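Side-chain contact in dihydrodipicolinate synthase (Bacillus anthracis, PDB 1XKY), which probably catalyses, as a TIM-barrel lyase, the condensation of pyruvate with aspartate semialdehyde in the pathway to lysine: residues S218-N223 with S294-I299. Sequence-based numbering, arbitrary orientation.
Sequences SHVIGN and SVMQSI
Val220 and Met296 meet through a single methyl: Met296 CE lies 3.8 Å from Val220 CG1 and equally near Val220 CB, so the methyl lies against the CB-CG1 bond of the valine, and the two side chains cross at about a right angle. Met296 reaches this position although its CB does not head for 218-223; bends at chi2 (-54°) and chi3 (-64°) bring CE to the valine. Beside this pair, Ile221 CG2 touches Ile299 CD1 at 3.8 Å and stands 4.1 Å from Ile299 CG2, facing both methyls of Ile299. With chi1 at -61° and chi2 extended (171°), Ile299 places CD1 against that methyl. No hydrogen bond links the segments, and the four touching residues are buried, so the direct contacts between the two segments are all apolar, with a modest 135 Å² of surface buried.

In the turn leading to Ile299, Val295 O accepts from Ser298 N (2.9 Å) and from Ser298 OG, the latter in the carbonyl plane on a lone pair. Arg249 NH1 also hydrogen-bonds Ser298 OG, linking this turn to helix 237-253.

Val250 of that helix touches both Val220 and Ile221, while Ala266 of helix 261-269 touches Val220 and Met296. The contact thus joins the N-terminal part of helix 218-234, which follows barrel strand 212-215, to the C-terminal helices packed outside the TIM barrel.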
loop_
_atom_site.group_PDB
_atom_site.type_symbol
_atom_site.label_atom_id
_atom_site.label_comp_id
_atom_site.label_asym_id
_atom_site.label_seq_id
_atom_site.Cartn_x
_atom_site.Cartn_y
_atom_site.Cartn_z
ATOM N N SER A 218 5.749 19.850 -19.515
ATOM C CA SER A 218 6.057 20.453 -20.808
ATOM C C SER A 218 5.199 21.682 -21.143
ATOM O O SER A 218 5.579 22.470 -21.994
ATOM C CB SER A 218 5.883 19.407 -21.906
ATOM O OG SER A 218 4.555 18.928 -21.890
ATOM N N HIS A 219 4.038 21.829 -20.498
ATOM C CA HIS A 219 3.254 23.067 -20.600
ATOM C C HIS A 219 4.025 24.308 -20.128
ATOM O O HIS A 219 3.763 25.404 -20.611
ATOM C CB HIS A 219 1.965 22.988 -19.778
ATOM C CG HIS A 219 0.919 22.078 -20.344
ATOM N ND1 HIS A 219 -0.047 22.519 -21.220
ATOM C CD2 HIS A 219 0.640 20.774 -20.102
ATOM C CE1 HIS A 219 -0.855 21.518 -21.521
ATOM N NE2 HIS A 219 -0.462 20.448 -20.853
ATOM N N VAL A 220 4.936 24.142 -19.167
ATOM C CA VAL A 220 5.673 25.269 -18.593
ATOM C C VAL A 220 7.196 25.204 -18.737
ATOM O O VAL A 220 7.845 26.246 -18.765
ATOM C CB VAL A 220 5.315 25.510 -17.095
ATOM C CG1 VAL A 220 3.876 26.004 -16.974
ATOM C CG2 VAL A 220 5.546 24.251 -16.241
ATOM N N ILE A 221 7.766 24.004 -18.828
ATOM C CA ILE A 221 9.221 23.880 -18.967
ATOM C C ILE A 221 9.617 22.942 -20.109
ATOM O O ILE A 221 10.588 22.208 -20.007
ATOM C CB ILE A 221 9.887 23.444 -17.638
ATOM C CG1 ILE A 221 9.201 22.191 -17.075
ATOM C CG2 ILE A 221 9.855 24.600 -16.623
ATOM C CD1 ILE A 221 10.053 21.421 -16.059
ATOM N N GLY A 222 8.875 23.003 -21.210
ATOM C CA GLY A 222 9.163 22.191 -22.383
ATOM C C GLY A 222 10.559 22.413 -22.940
ATOM O O GLY A 222 11.226 21.455 -23.323
ATOM N N ASN A 223 11.010 23.669 -22.992
ATOM C CA ASN A 223 12.348 23.943 -23.539
ATOM C C ASN A 223 13.428 23.326 -22.648
ATOM O O ASN A 223 14.411 22.774 -23.148
ATOM C CB ASN A 223 12.602 25.444 -23.738
ATOM C CG ASN A 223 11.819 26.039 -24.917
ATOM O OD1 ASN A 223 11.441 25.341 -25.860
ATOM N ND2 ASN A 223 11.599 27.343 -24.870
ATOM N N SER A 294 5.302 30.394 -5.922
ATOM C CA SER A 294 6.654 30.440 -5.385
ATOM C C SER A 294 7.564 29.412 -6.059
ATOM O O SER A 294 8.751 29.672 -6.231
ATOM C CB SER A 294 6.642 30.289 -3.866
ATOM O OG SER A 294 6.244 31.521 -3.269
ATOM N N VAL A 295 7.014 28.275 -6.473
ATOM C CA VAL A 295 7.803 27.295 -7.226
ATOM C C VAL A 295 8.029 27.795 -8.660
ATOM O O VAL A 295 9.158 27.791 -9.153
ATOM C CB VAL A 295 7.162 25.882 -7.239
ATOM C CG1 VAL A 295 8.064 24.894 -7.985
ATOM C CG2 VAL A 295 6.914 25.393 -5.819
ATOM N N MET A 296 6.964 28.257 -9.309
ATOM C CA MET A 296 7.066 28.796 -10.670
ATOM C C MET A 296 8.088 29.930 -10.768
ATOM O O MET A 296 8.840 30.019 -11.749
ATOM C CB MET A 296 5.698 29.292 -11.157
ATOM C CG MET A 296 4.676 28.183 -11.430
ATOM S SD MET A 296 5.258 26.895 -12.567
ATOM C CE MET A 296 5.505 27.809 -14.098
ATOM N N GLN A 297 8.110 30.791 -9.751
ATOM C CA GLN A 297 9.043 31.923 -9.702
ATOM C C GLN A 297 10.502 31.496 -9.494
ATOM O O GLN A 297 11.416 32.253 -9.816
ATOM C CB GLN A 297 8.605 32.945 -8.639
ATOM C CG GLN A 297 7.412 33.772 -9.104
ATOM C CD GLN A 297 6.830 34.719 -8.048
ATOM O OE1 GLN A 297 5.951 35.526 -8.363
ATOM N NE2 GLN A 297 7.307 34.624 -6.804
ATOM N N SER A 298 10.717 30.285 -8.984
ATOM C CA SER A 298 12.067 29.731 -8.835
ATOM C C SER A 298 12.635 29.069 -10.108
ATOM O O SER A 298 13.784 28.635 -10.101
ATOM C CB SER A 298 12.108 28.727 -7.684
ATOM O OG SER A 298 11.386 27.554 -7.995
ATOM N N ILE A 299 11.847 28.991 -11.184
ATOM C CA ILE A 299 12.349 28.482 -12.471
ATOM C C ILE A 299 13.312 29.515 -13.062
ATOM O O ILE A 299 12.943 30.680 -13.210
ATOM C CB ILE A 299 11.217 28.259 -13.501
ATOM C CG1 ILE A 299 10.197 27.230 -12.993
ATOM C CG2 ILE A 299 11.796 27.806 -14.858
ATOM C CD1 ILE A 299 8.961 27.132 -13.870
#